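PDB 3GDE: DNA ligase from Archaeoglobus fulgidus, which probably seals nicks in double-stranded DNA during replication, recombination and repair, using ATP and passing through an adenylated lysine intermediate. Local coordinates for residues Y501-Y507 and P525-R531; R60-V64 and F124-A128; A98-K103 and Y147-L153; D93-E99 and A155-R160; H315-R319 and K332-E336. All coordinates share one frame; numbering follows the deposited sequence.

Three of the five contacts belong to the helical N-terminal region. Interactions 3 and 4 both use helices 94-108 and 152-162, interaction 3 adding the end of helix 135-149; they share A98 and E99, with centres about 8 Å apart. Interaction 4 is buried and carries two salt bridges, whereas interaction 3 is mainly apolar packing. Interaction 2, a loop against helix 117-129, is partly buried, with leucine packing on one side and water bridges on the other. Interaction 5, buried in the adenylation domain, joins a helix to a strand start by one arginine hydrogen bond and by I333 and L335 packing. Interaction 1 is a bulged strand pair of the OB domain; its R531 packs on L317 of interaction 5.

Interaction 1: residues Y501-Y507 and P525-R531; sequences YVFEVAY and PRFVRLR. With PO4 (phosphate ion), chain D.
Strands 502-506 and 526-530 pair antiparallel, their axes at 141°, and a classic beta bulge sets V528 and R529 opposite E504: E504 N donates to R529 O (2.7 Å) and E504 O accepts from V528 N (2.9 Å). On the face bearing F503, V505, F527 and L530, F527 turns its edge to the F503 ring face in a T-shaped stack, F527 CE1 3.5 Å from F503 CG, while L530 CD1 sits at that ring's edge. Extended E504 (CG anti to N, chi1 -175°) brings OE1 2.9 Å from R531 NH1 in a salt bridge, the nitrogen above the carboxylate plane; R529 NE adds a second, its hydrogen bond weak at 3.2 Å. T427 holds E504 OE2. R531 NH1 and NH2 also hold a phosphate ion, probably from crystallisation, and NH2 forms a salt bridge with D533. In this OB-fold domain strand 502-506 also pairs with strand 428-437, helix 473-483 covers F503 and L530, and helix 313-321 of the adenylation domain touches E504, R529 and R531.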
# COMPACT_ATOMS: atom_id res chain seq x y z
N TYR A 501 1.38 11.50 -0.06
CA TYR A 501 0.06 11.51 0.56
C TYR A 501 -1.03 11.09 -0.42
O TYR A 501 -0.94 11.36 -1.62
CB TYR A 501 -0.22 12.87 1.20
CG TYR A 501 0.73 13.17 2.34
CD1 TYR A 501 1.67 14.21 2.25
CD2 TYR A 501 0.72 12.40 3.51
CE1 TYR A 501 2.55 14.48 3.28
CE2 TYR A 501 1.60 12.66 4.56
CZ TYR A 501 2.52 13.70 4.44
OH TYR A 501 3.39 13.98 5.49
N VAL A 502 -2.03 10.41 0.10
CA VAL A 502 -3.14 9.92 -0.70
C VAL A 502 -4.45 10.55 -0.21
O VAL A 502 -4.73 10.55 0.99
CB VAL A 502 -3.21 8.35 -0.63
CG1 VAL A 502 -4.51 7.81 -1.22
CG2 VAL A 502 -1.98 7.73 -1.33
N PHE A 503 -5.23 11.11 -1.13
CA PHE A 503 -6.56 11.66 -0.80
C PHE A 503 -7.64 10.68 -1.21
O PHE A 503 -7.53 10.05 -2.26
CB PHE A 503 -6.84 12.96 -1.56
CG PHE A 503 -6.08 14.17 -1.08
CD1 PHE A 503 -5.31 14.13 0.08
CD2 PHE A 503 -6.17 15.37 -1.79
CE1 PHE A 503 -4.62 15.25 0.51
CE2 PHE A 503 -5.49 16.50 -1.36
CZ PHE A 503 -4.71 16.44 -0.21
N GLU A 504 -8.69 10.54 -0.40
CA GLU A 504 -9.94 9.95 -0.88
C GLU A 504 -10.74 11.02 -1.64
O GLU A 504 -11.03 12.10 -1.10
CB GLU A 504 -10.77 9.36 0.26
CG GLU A 504 -12.04 8.63 -0.25
CD GLU A 504 -12.87 8.00 0.84
OE1 GLU A 504 -12.39 7.88 2.00
OE2 GLU A 504 -14.02 7.59 0.54
N VAL A 505 -11.08 10.71 -2.88
CA VAL A 505 -11.69 11.65 -3.82
C VAL A 505 -12.99 11.08 -4.38
O VAL A 505 -13.02 9.94 -4.88
CB VAL A 505 -10.72 11.97 -4.99
CG1 VAL A 505 -11.34 12.95 -5.97
CG2 VAL A 505 -9.40 12.51 -4.47
N ALA A 506 -14.07 11.87 -4.29
CA ALA A 506 -15.32 11.56 -4.97
C ALA A 506 -15.37 12.29 -6.31
O ALA A 506 -14.64 13.25 -6.54
CB ALA A 506 -16.51 11.97 -4.10
N TYR A 507 -16.24 11.84 -7.20
CA TYR A 507 -16.35 12.43 -8.53
C TYR A 507 -17.76 12.20 -9.08
O TYR A 507 -18.48 11.32 -8.60
CB TYR A 507 -15.31 11.81 -9.47
CG TYR A 507 -15.44 10.31 -9.61
CD1 TYR A 507 -16.13 9.76 -10.68
CD2 TYR A 507 -14.89 9.45 -8.66
CE1 TYR A 507 -16.27 8.39 -10.82
CE2 TYR A 507 -15.02 8.05 -8.79
CZ TYR A 507 -15.72 7.54 -9.87
OH TYR A 507 -15.87 6.17 -10.02
N PRO A 525 -14.37 16.43 -9.31
CA PRO A 525 -13.72 15.75 -8.20
C PRO A 525 -13.97 16.53 -6.90
O PRO A 525 -14.07 17.76 -6.92
CB PRO A 525 -12.24 15.78 -8.58
CG PRO A 525 -12.11 16.98 -9.44
CD PRO A 525 -13.39 17.04 -10.22
N ARG A 526 -14.09 15.82 -5.79
CA ARG A 526 -14.43 16.47 -4.54
C ARG A 526 -13.69 15.75 -3.43
O ARG A 526 -13.74 14.53 -3.34
CB ARG A 526 -15.96 16.46 -4.31
CG ARG A 526 -16.42 17.04 -2.96
CD ARG A 526 -17.96 17.23 -2.90
NE ARG A 526 -18.38 18.41 -3.65
CZ ARG A 526 -18.40 19.65 -3.15
NH1 ARG A 526 -18.04 19.87 -1.89
NH2 ARG A 526 -18.77 20.67 -3.92
N PHE A 527 -13.01 16.53 -2.59
CA PHE A 527 -12.21 15.98 -1.50
C PHE A 527 -13.11 15.41 -0.42
O PHE A 527 -14.02 16.07 0.05
CB PHE A 527 -11.29 17.07 -0.94
CG PHE A 527 -10.43 16.63 0.24
CD1 PHE A 527 -9.29 15.85 0.04
CD2 PHE A 527 -10.76 17.03 1.54
CE1 PHE A 527 -8.50 15.46 1.13
CE2 PHE A 527 -9.96 16.64 2.63
CZ PHE A 527 -8.83 15.87 2.42
N VAL A 528 -12.85 14.15 -0.05
CA VAL A 528 -13.53 13.50 1.06
C VAL A 528 -12.67 13.57 2.33
O VAL A 528 -13.07 14.18 3.32
CB VAL A 528 -13.92 12.04 0.70
CG1 VAL A 528 -14.75 11.41 1.81
CG2 VAL A 528 -14.70 12.00 -0.63
N ARG A 529 -11.47 12.96 2.28
CA ARG A 529 -10.50 13.02 3.37
C ARG A 529 -9.10 12.59 2.95
O ARG A 529 -8.91 11.92 1.92
CB ARG A 529 -10.95 12.15 4.55
CG ARG A 529 -11.03 10.67 4.24
CD ARG A 529 -11.74 9.95 5.37
NE ARG A 529 -12.86 9.19 4.85
CZ ARG A 529 -14.14 9.56 4.91
NH1 ARG A 529 -14.51 10.67 5.52
NH2 ARG A 529 -15.05 8.77 4.38
N LEU A 530 -8.12 12.95 3.78
CA LEU A 530 -6.75 12.46 3.65
C LEU A 530 -6.72 10.99 4.09
O LEU A 530 -7.25 10.65 5.13
CB LEU A 530 -5.81 13.29 4.54
CG LEU A 530 -4.33 12.92 4.71
CD1 LEU A 530 -3.51 13.21 3.44
CD2 LEU A 530 -3.75 13.68 5.88
N ARG A 531 -6.09 10.13 3.30
CA ARG A 531 -5.97 8.73 3.70
C ARG A 531 -4.56 8.38 4.18
O ARG A 531 -3.69 7.98 3.41
CB ARG A 531 -6.47 7.78 2.59
CG ARG A 531 -7.96 7.97 2.26
CD ARG A 531 -8.89 7.57 3.42
NE ARG A 531 -8.83 6.13 3.67
CZ ARG A 531 -9.61 5.22 3.10
NH1 ARG A 531 -10.58 5.58 2.26
NH2 ARG A 531 -9.45 3.94 3.40
P PO4 D . -11.55 2.20 0.76
O1 PO4 D . -11.10 1.95 2.18
O2 PO4 D . -12.86 1.48 0.51
O3 PO4 D . -11.79 3.69 0.56
O4 PO4 D . -10.50 1.70 -0.20
O HOH W 1 -1.52 9.35 2.78

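Interaction 2: residues R60-V64 and F124-A128; sequences RELGV and FDEIA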
# COMPACT_ATOMS: atom_id res chain seq x y z
N ARG A 60 8.22 -3.18 11.53
CA ARG A 60 9.33 -2.24 11.35
C ARG A 60 9.07 -1.17 10.27
O ARG A 60 8.67 -1.48 9.16
CB ARG A 60 10.64 -2.97 11.04
CG ARG A 60 11.21 -3.77 12.22
CD ARG A 60 12.37 -4.65 11.79
NE ARG A 60 11.95 -5.62 10.78
CZ ARG A 60 12.77 -6.44 10.12
NH1 ARG A 60 14.07 -6.42 10.35
NH2 ARG A 60 12.27 -7.28 9.22
N GLU A 61 9.30 0.09 10.65
CA GLU A 61 9.30 1.25 9.76
C GLU A 61 10.59 2.02 10.06
O GLU A 61 10.98 2.12 11.23
CB GLU A 61 8.14 2.18 10.09
CG GLU A 61 6.82 1.91 9.39
CD GLU A 61 5.77 2.95 9.74
OE1 GLU A 61 5.21 2.88 10.88
OE2 GLU A 61 5.50 3.85 8.89
N LEU A 62 11.22 2.60 9.03
CA LEU A 62 12.38 3.48 9.24
C LEU A 62 12.04 4.70 10.11
O LEU A 62 12.78 5.03 11.04
CB LEU A 62 12.98 3.98 7.91
CG LEU A 62 14.10 3.24 7.17
CD1 LEU A 62 14.70 4.16 6.09
CD2 LEU A 62 15.20 2.68 8.10
N GLY A 63 10.93 5.37 9.81
CA GLY A 63 10.50 6.55 10.56
C GLY A 63 11.44 7.72 10.34
O GLY A 63 11.71 8.51 11.25
N VAL A 64 11.94 7.82 9.12
CA VAL A 64 12.83 8.90 8.73
C VAL A 64 12.13 9.82 7.72
O VAL A 64 11.87 9.44 6.57
CB VAL A 64 14.17 8.35 8.16
CG1 VAL A 64 15.02 9.47 7.60
CG2 VAL A 64 14.93 7.61 9.24
N PHE A 124 19.93 0.66 8.69
CA PHE A 124 18.46 0.77 8.59
C PHE A 124 17.72 0.04 9.72
O PHE A 124 16.80 0.61 10.31
CB PHE A 124 17.95 0.27 7.23
CG PHE A 124 18.15 1.25 6.10
CD1 PHE A 124 17.82 0.90 4.80
CD2 PHE A 124 18.68 2.52 6.33
CE1 PHE A 124 17.98 1.80 3.74
CE2 PHE A 124 18.86 3.42 5.28
CZ PHE A 124 18.51 3.06 3.98
N ASP A 125 18.13 -1.20 10.01
CA ASP A 125 17.51 -1.97 11.09
C ASP A 125 17.69 -1.31 12.46
O ASP A 125 16.76 -1.30 13.27
CB ASP A 125 18.01 -3.43 11.10
CG ASP A 125 17.44 -4.26 9.93
OD1 ASP A 125 16.62 -3.76 9.14
OD2 ASP A 125 17.82 -5.44 9.82
N GLU A 126 18.87 -0.72 12.70
CA GLU A 126 19.07 0.07 13.92
C GLU A 126 18.18 1.31 13.96
O GLU A 126 17.53 1.56 14.96
CB GLU A 126 20.52 0.48 14.13
CG GLU A 126 20.61 1.34 15.39
CD GLU A 126 22.00 1.72 15.83
OE1 GLU A 126 22.07 2.40 16.87
OE2 GLU A 126 23.00 1.37 15.15
N ILE A 127 18.17 2.09 12.88
CA ILE A 127 17.32 3.27 12.77
C ILE A 127 15.85 2.96 13.06
O ILE A 127 15.22 3.65 13.86
CB ILE A 127 17.48 3.98 11.38
CG1 ILE A 127 18.83 4.71 11.32
CG2 ILE A 127 16.35 4.97 11.16
CD1 ILE A 127 19.29 5.12 9.89
N ALA A 128 15.31 1.90 12.45
CA ALA A 128 13.94 1.43 12.70
C ALA A 128 13.61 1.09 14.17
O ALA A 128 12.46 1.25 14.61
CB ALA A 128 13.61 0.25 11.79
O HOH W 2 16.05 -7.08 8.64
O HOH W 3 10.37 3.29 13.44
O HOH W 4 9.97 0.58 13.71
O HOH W 5 12.65 4.63 13.91
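L62 reaches from a loop onto helix 117-129 in the all-helical N-terminal region, the DNA-binding domain of this ligase, and its two methyl groups make the tight half of the contact. CD1 stands over the centre of the F124 ring in a CH-pi contact, 4.3 Å from the centroid and only 9° off the ring normal. CD2 lies 3.8 Å from F124 CB and 3.4 Å from F124 O. Beside them V64 CG2 meets I127 CG2 at 3.6 Å, the two side chains crossing at about a right angle; I127 CG2, anti to its own backbone N, is thereby turned to the loop. Helix 152-162 packs on L62, V64 and F124 through I162.

The other half is wet, apart from A128, whose CA and CB touch E61 O directly. Waters link E61 and A128 through their backbone atoms, and a further one lies between L62 O and I127 O; no direct hydrogen bond joins loop and helix. R60 and D125 form only a long ion pair, the carboxylate lying well out of the guanidinium plane; each has a firmer partner, D58 for R60 and Y54 for D125. A single water mediates between them, 2.7 Å from R60 NH1 and 2.7 Å from D125 OD2.

Interaction 3: residues A98-K103 and Y147-L153; sequences AEQLIK and YGLATPL
Apolar packing dominates between I102 and P152. The CG2 branch of I102 rests 3.7 Å from P152 CD and also reaches the backbone where the chain turns, 3.5 Å from A150 O; chi1 of -86° puts this methyl anti to N and turns CG1 the other way, to 3.6 Å from Y147 O. The end of that second branch, CD1, approaches the Y147 ring at CD2, and A98 CB meets the same ring at CE2 (4.2 Å). P152 in turn lays its CG against the backbone of K103, 3.7 Å from K103 CA, and the aliphatic part of E99 packs on the same ring, E99 CG lying 3.7 Å from P152 CB. In place of the isoleucine, an alanine would probably open a gap between the Y147 carbonyl and the proline ring, P152 CD losing its contact with the CG2 methyl.

Helices 135-149 and 152-162 are joined here by a short turn, A150-T151, in the helical N-terminal region, T151 being the N-cap of the second helix and P152 its first residue, and helix 94-108 packs against that turn.

Polar groups contribute less. E99 CA makes a CA-H...O contact to P152 O at 3.4 Å. The carboxylate of E99 is engaged by R156, and the hydroxyl of Y147 is hydrogen-bonded to T159.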
# COMPACT_ATOMS: atom_id res chain seq x y z
N ALA A 98 21.69 15.15 -2.82
CA ALA A 98 22.63 14.38 -2.01
C ALA A 98 23.88 14.02 -2.83
O ALA A 98 25.00 14.23 -2.36
CB ALA A 98 21.96 13.14 -1.44
N GLU A 99 23.67 13.51 -4.04
CA GLU A 99 24.75 13.21 -4.98
C GLU A 99 25.69 14.41 -5.20
O GLU A 99 26.91 14.25 -5.20
CB GLU A 99 24.18 12.74 -6.31
CG GLU A 99 25.24 12.32 -7.33
CD GLU A 99 24.69 12.19 -8.75
OE1 GLU A 99 23.49 12.48 -8.98
OE2 GLU A 99 25.47 11.81 -9.64
N GLN A 100 25.11 15.59 -5.36
CA GLN A 100 25.85 16.81 -5.60
C GLN A 100 26.64 17.25 -4.37
O GLN A 100 27.80 17.63 -4.49
CB GLN A 100 24.91 17.92 -6.08
CG GLN A 100 25.53 18.83 -7.13
CD GLN A 100 26.28 18.05 -8.21
OE1 GLN A 100 25.73 17.15 -8.85
NE2 GLN A 100 27.54 18.40 -8.41
N LEU A 101 26.02 17.18 -3.20
CA LEU A 101 26.71 17.54 -1.96
C LEU A 101 27.91 16.62 -1.64
O LEU A 101 28.95 17.09 -1.22
CB LEU A 101 25.75 17.58 -0.77
CG LEU A 101 24.63 18.63 -0.81
CD1 LEU A 101 23.76 18.51 0.42
CD2 LEU A 101 25.21 20.06 -0.95
N ILE A 102 27.74 15.32 -1.85
CA ILE A 102 28.83 14.37 -1.60
C ILE A 102 29.94 14.49 -2.66
O ILE A 102 31.12 14.37 -2.33
CB ILE A 102 28.30 12.92 -1.42
CG1 ILE A 102 27.89 12.66 0.04
CG2 ILE A 102 29.38 11.89 -1.77
CD1 ILE A 102 26.63 13.32 0.50
N LYS A 103 29.56 14.75 -3.90
CA LYS A 103 30.52 14.99 -4.97
C LYS A 103 31.44 16.16 -4.62
O LYS A 103 32.66 16.06 -4.77
CB LYS A 103 29.80 15.26 -6.30
CG LYS A 103 30.73 15.34 -7.50
CD LYS A 103 29.98 15.74 -8.75
CE LYS A 103 30.92 16.26 -9.84
NZ LYS A 103 30.18 16.85 -11.00
N TYR A 147 26.13 8.80 5.03
CA TYR A 147 26.46 9.78 3.99
C TYR A 147 27.94 10.13 3.95
O TYR A 147 28.47 10.46 2.89
CB TYR A 147 25.65 11.07 4.18
CG TYR A 147 24.23 11.03 3.68
CD1 TYR A 147 23.17 11.36 4.53
CD2 TYR A 147 23.93 10.69 2.36
CE1 TYR A 147 21.84 11.35 4.07
CE2 TYR A 147 22.61 10.66 1.89
CZ TYR A 147 21.58 10.99 2.75
OH TYR A 147 20.27 10.98 2.30
N GLY A 148 28.61 10.08 5.10
CA GLY A 148 30.06 10.28 5.17
C GLY A 148 30.88 9.18 4.49
O GLY A 148 32.02 9.42 4.09
N LEU A 149 30.31 7.99 4.35
CA LEU A 149 31.01 6.84 3.75
C LEU A 149 30.58 6.53 2.31
O LEU A 149 31.24 5.74 1.62
CB LEU A 149 30.79 5.60 4.61
CG LEU A 149 31.71 5.16 5.77
CD1 LEU A 149 32.78 6.16 6.16
CD2 LEU A 149 30.84 4.80 6.96
N ALA A 150 29.50 7.15 1.86
CA ALA A 150 28.88 6.83 0.58
C ALA A 150 29.48 7.58 -0.61
O ALA A 150 29.95 8.71 -0.47
CB ALA A 150 27.38 7.10 0.66
N THR A 151 29.48 6.94 -1.78
CA THR A 151 29.79 7.64 -3.03
C THR A 151 28.61 8.57 -3.39
O THR A 151 27.52 8.42 -2.86
CB THR A 151 30.07 6.66 -4.20
OG1 THR A 151 28.87 5.95 -4.54
CG2 THR A 151 31.18 5.66 -3.84
N PRO A 152 28.85 9.56 -4.27
CA PRO A 152 27.76 10.42 -4.73
C PRO A 152 26.55 9.63 -5.24
O PRO A 152 25.42 9.92 -4.85
CB PRO A 152 28.42 11.24 -5.86
CG PRO A 152 29.85 11.34 -5.44
CD PRO A 152 30.15 9.96 -4.87
N LEU A 153 26.78 8.62 -6.08
CA LEU A 153 25.70 7.78 -6.60
C LEU A 153 25.02 6.91 -5.53
O LEU A 153 23.82 6.63 -5.62
CB LEU A 153 26.20 6.91 -7.75
CG LEU A 153 25.28 6.68 -8.94
CD1 LEU A 153 24.50 7.96 -9.34
CD2 LEU A 153 26.11 6.17 -10.08

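Interaction 4: residues D93-E99 and A155-R160; sequences DLGLVAE and ARYLTR
Segments 94-99 of helix 94-108 and 155-160 of helix 152-162 run roughly antiparallel at 147°, their axes approaching to 7.3 Å; G95 faces R156 (CA to CA 3.9 Å), and R156 CA makes a CA-H...O contact to G95 O. A side chain on G95 would clash with R156 O and R160 CG. T159 CG2 packs across the L94 side chain; T159 OG1 lies 3.4 Å from A98 CB, bonds back to A155 O and is hydrogen-bonded to Y147 OH. Two salt bridges flank this approach. D93 OD2 caps the helix at L96 N through its anti lone pair and takes R160 NE at 2.8 Å from above the carboxylate plane, the two flat groups 89° apart. R156 NH1 meets E99 OE1 at 2.7 Å, the oxygen close to the guanidinium plane, while L96 CD2 covers one face. E17 also binds R160. In this N-terminal helical region, helix 66-77 packs on L94 and A98, helix 81-91 on L94 and V97, and helix 6-16 on R156 and Y157.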
# COMPACT_ATOMS: atom_id res chain seq x y z
N ASP A 93 14.78 16.76 -7.01
CA ASP A 93 14.94 15.47 -6.34
C ASP A 93 16.01 15.59 -5.27
O ASP A 93 17.08 16.11 -5.53
CB ASP A 93 15.35 14.41 -7.37
CG ASP A 93 15.45 13.03 -6.76
OD1 ASP A 93 14.41 12.40 -6.53
OD2 ASP A 93 16.59 12.58 -6.50
N LEU A 94 15.71 15.09 -4.07
CA LEU A 94 16.69 15.13 -2.98
C LEU A 94 17.86 14.18 -3.23
O LEU A 94 18.97 14.44 -2.75
CB LEU A 94 16.04 14.86 -1.62
CG LEU A 94 16.83 15.28 -0.37
CD1 LEU A 94 17.07 16.80 -0.28
CD2 LEU A 94 16.15 14.78 0.88
N GLY A 95 17.61 13.10 -3.97
CA GLY A 95 18.66 12.15 -4.36
C GLY A 95 19.75 12.84 -5.15
O GLY A 95 20.93 12.69 -4.85
N LEU A 96 19.35 13.63 -6.16
CA LEU A 96 20.29 14.37 -6.99
C LEU A 96 21.03 15.46 -6.21
O LEU A 96 22.17 15.79 -6.53
CB LEU A 96 19.58 14.96 -8.22
CG LEU A 96 18.99 13.97 -9.23
CD1 LEU A 96 18.21 14.71 -10.31
CD2 LEU A 96 20.07 13.09 -9.87
N VAL A 97 20.37 16.00 -5.19
CA VAL A 97 21.00 16.96 -4.30
C VAL A 97 22.05 16.28 -3.42
O VAL A 97 23.16 16.79 -3.28
CB VAL A 97 19.97 17.70 -3.43
CG1 VAL A 97 20.67 18.59 -2.39
CG2 VAL A 97 19.04 18.53 -4.30
N ALA A 98 21.69 15.15 -2.82
CA ALA A 98 22.63 14.38 -2.01
C ALA A 98 23.88 14.02 -2.83
O ALA A 98 25.00 14.23 -2.36
CB ALA A 98 21.96 13.14 -1.44
N GLU A 99 23.67 13.51 -4.04
CA GLU A 99 24.75 13.21 -4.98
C GLU A 99 25.69 14.41 -5.20
O GLU A 99 26.91 14.25 -5.20
CB GLU A 99 24.18 12.74 -6.31
CG GLU A 99 25.24 12.32 -7.33
CD GLU A 99 24.69 12.19 -8.75
OE1 GLU A 99 23.49 12.48 -8.98
OE2 GLU A 99 25.47 11.81 -9.64
N ALA A 155 24.73 7.95 -2.41
CA ALA A 155 23.97 8.93 -1.64
C ALA A 155 22.64 9.25 -2.32
O ALA A 155 21.63 9.48 -1.67
CB ALA A 155 24.80 10.19 -1.42
N ARG A 156 22.67 9.26 -3.65
CA ARG A 156 21.48 9.45 -4.46
C ARG A 156 20.40 8.41 -4.20
O ARG A 156 19.28 8.77 -3.86
CB ARG A 156 21.87 9.46 -5.93
CG ARG A 156 20.72 9.54 -6.91
CD ARG A 156 21.26 10.21 -8.14
NE ARG A 156 20.89 9.51 -9.35
CZ ARG A 156 21.50 9.68 -10.51
NH1 ARG A 156 22.51 10.53 -10.62
NH2 ARG A 156 21.09 9.00 -11.57
N TYR A 157 20.74 7.12 -4.36
CA TYR A 157 19.75 6.04 -4.17
C TYR A 157 19.46 5.68 -2.72
O TYR A 157 18.42 5.12 -2.43
CB TYR A 157 20.09 4.82 -5.02
CG TYR A 157 19.99 5.15 -6.49
CD1 TYR A 157 18.75 5.33 -7.09
CD2 TYR A 157 21.14 5.33 -7.27
CE1 TYR A 157 18.65 5.67 -8.43
CE2 TYR A 157 21.05 5.68 -8.61
CZ TYR A 157 19.80 5.84 -9.18
OH TYR A 157 19.68 6.19 -10.50
N LEU A 158 20.37 6.00 -1.81
CA LEU A 158 20.09 5.87 -0.37
C LEU A 158 18.97 6.83 -0.01
O LEU A 158 18.03 6.48 0.71
CB LEU A 158 21.34 6.21 0.46
CG LEU A 158 22.07 5.16 1.30
CD1 LEU A 158 21.65 3.73 1.04
CD2 LEU A 158 23.60 5.30 1.20
N THR A 159 19.08 8.05 -0.52
CA THR A 159 18.12 9.10 -0.26
C THR A 159 16.77 8.74 -0.89
O THR A 159 15.73 8.83 -0.23
CB THR A 159 18.65 10.45 -0.81
OG1 THR A 159 19.88 10.78 -0.14
CG2 THR A 159 17.64 11.59 -0.61
N ARG A 160 16.79 8.30 -2.15
CA ARG A 160 15.57 7.94 -2.87
C ARG A 160 14.89 6.72 -2.24
O ARG A 160 13.66 6.64 -2.23
CB ARG A 160 15.87 7.69 -4.34
CG ARG A 160 16.17 8.98 -5.10
CD ARG A 160 16.09 8.77 -6.59
NE ARG A 160 16.63 9.90 -7.35
CZ ARG A 160 16.86 9.86 -8.66
NH1 ARG A 160 16.61 8.75 -9.33
NH2 ARG A 160 17.36 10.91 -9.29

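Interaction 5: residues H315-R319 and K332-E336; sequences HVLRR and KIPLE
R319 turns one face of its guanidinium to L335, whose CD1 lies over it, offset toward the rim and 3.3 Å from R319 NH1. The two side chains come from opposite directions, and the same NH1 points within its own plane at I333 O, a hydrogen bond of 2.8 Å with an N-H...O angle of 153°. Bends at chi2 (-73°) and chi3 (-46°) fold the arginine back, so that its CD slides past I333 CB at 3.7 Å before the head reaches the carbonyl. NH2 is engaged by D283 and by A280 O, so bonds at both nitrogens fix the rotation of the group. A leucine in its place would probably cost the I333 carbonyl and the D283 carboxylate the arginine's N-H donors and L335 the flat face it lies on.

I333 packs along the helix: CD1 lies 3.7 Å from H315 O and 3.9 Å from R318 CB, while CG2 faces H315 CB. Next along, V316 CG2 meets L335 CD2 at 4.0 Å. Over the H315 ring stands R318 NH1, 3.8 Å above its plane.

The contact pins helix 313-321 to the chain leaving helix 327-332, I333 being the first residue past that helix, two before strand 335-342 begins. Within this adenylation domain, strand 296-306 packs on H315 through A304 and on V316 through V302, and pairs antiparallel with strand 335-342, while M329 of helix 327-332 touches R318 and R319.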
# COMPACT_ATOMS: atom_id res chain seq x y z
N HIS A 315 -14.54 6.11 11.15
CA HIS A 315 -14.46 5.91 12.59
C HIS A 315 -13.59 4.70 12.93
O HIS A 315 -12.79 4.76 13.86
CB HIS A 315 -15.87 5.76 13.20
CG HIS A 315 -16.63 7.04 13.28
ND1 HIS A 315 -17.39 7.39 14.37
CD2 HIS A 315 -16.75 8.07 12.40
CE1 HIS A 315 -17.95 8.57 14.16
NE2 HIS A 315 -17.58 9.00 12.98
N VAL A 316 -13.74 3.61 12.18
CA VAL A 316 -12.83 2.46 12.32
C VAL A 316 -11.39 2.88 11.98
O VAL A 316 -10.44 2.46 12.65
CB VAL A 316 -13.25 1.24 11.44
CG1 VAL A 316 -12.30 0.07 11.68
CG2 VAL A 316 -14.69 0.81 11.72
N LEU A 317 -11.24 3.72 10.96
CA LEU A 317 -9.92 4.20 10.55
C LEU A 317 -9.24 4.99 11.67
O LEU A 317 -8.03 4.87 11.85
CB LEU A 317 -9.98 5.01 9.24
CG LEU A 317 -10.40 4.29 7.95
CD1 LEU A 317 -10.40 5.25 6.77
CD2 LEU A 317 -9.54 3.03 7.66
N ARG A 318 -10.01 5.80 12.41
CA ARG A 318 -9.49 6.51 13.60
C ARG A 318 -8.94 5.57 14.66
O ARG A 318 -7.90 5.85 15.25
CB ARG A 318 -10.57 7.38 14.23
CG ARG A 318 -10.77 8.70 13.53
CD ARG A 318 -11.20 9.79 14.50
NE ARG A 318 -12.13 10.72 13.87
CZ ARG A 318 -13.46 10.60 13.92
NH1 ARG A 318 -14.02 9.61 14.60
NH2 ARG A 318 -14.23 11.50 13.30
N ARG A 319 -9.65 4.47 14.91
CA ARG A 319 -9.18 3.41 15.80
C ARG A 319 -7.85 2.87 15.29
O ARG A 319 -6.90 2.73 16.06
CB ARG A 319 -10.20 2.27 15.90
CG ARG A 319 -11.49 2.59 16.68
CD ARG A 319 -11.27 2.68 18.19
NE ARG A 319 -10.46 1.58 18.69
CZ ARG A 319 -10.93 0.47 19.24
NH1 ARG A 319 -12.23 0.29 19.40
NH2 ARG A 319 -10.09 -0.47 19.64
N LYS A 332 -14.63 5.63 23.23
CA LYS A 332 -15.20 6.54 22.23
C LYS A 332 -15.82 5.78 21.06
O LYS A 332 -16.98 6.01 20.70
CB LYS A 332 -14.14 7.51 21.69
CG LYS A 332 -14.19 8.94 22.25
CD LYS A 332 -15.42 9.72 21.77
CE LYS A 332 -15.21 10.40 20.41
NZ LYS A 332 -14.39 11.64 20.50
N ILE A 333 -15.04 4.87 20.48
CA ILE A 333 -15.42 4.17 19.25
C ILE A 333 -15.42 2.65 19.49
O ILE A 333 -14.40 1.99 19.28
CB ILE A 333 -14.46 4.53 18.07
CG1 ILE A 333 -14.19 6.04 18.01
CG2 ILE A 333 -14.98 3.99 16.75
CD1 ILE A 333 -12.99 6.43 17.16
N PRO A 334 -16.55 2.11 19.99
CA PRO A 334 -16.74 0.66 20.06
C PRO A 334 -16.76 0.00 18.67
O PRO A 334 -17.09 0.65 17.68
CB PRO A 334 -18.12 0.51 20.72
CG PRO A 334 -18.30 1.80 21.48
CD PRO A 334 -17.70 2.82 20.57
N LEU A 335 -16.39 -1.28 18.62
CA LEU A 335 -16.32 -2.00 17.35
C LEU A 335 -16.94 -3.38 17.44
O LEU A 335 -17.03 -3.96 18.53
CB LEU A 335 -14.87 -2.15 16.89
CG LEU A 335 -13.98 -0.91 16.72
CD1 LEU A 335 -12.53 -1.35 16.52
CD2 LEU A 335 -14.45 -0.04 15.57
N GLU A 336 -17.38 -3.89 16.30
CA GLU A 336 -17.66 -5.32 16.16
C GLU A 336 -17.15 -5.84 14.82
O GLU A 336 -16.92 -5.06 13.90
CB GLU A 336 -19.14 -5.64 16.37
CG GLU A 336 -20.10 -4.77 15.60
CD GLU A 336 -21.51 -4.93 16.10
OE1 GLU A 336 -22.36 -5.42 15.33
OE2 GLU A 336 -21.77 -4.57 17.27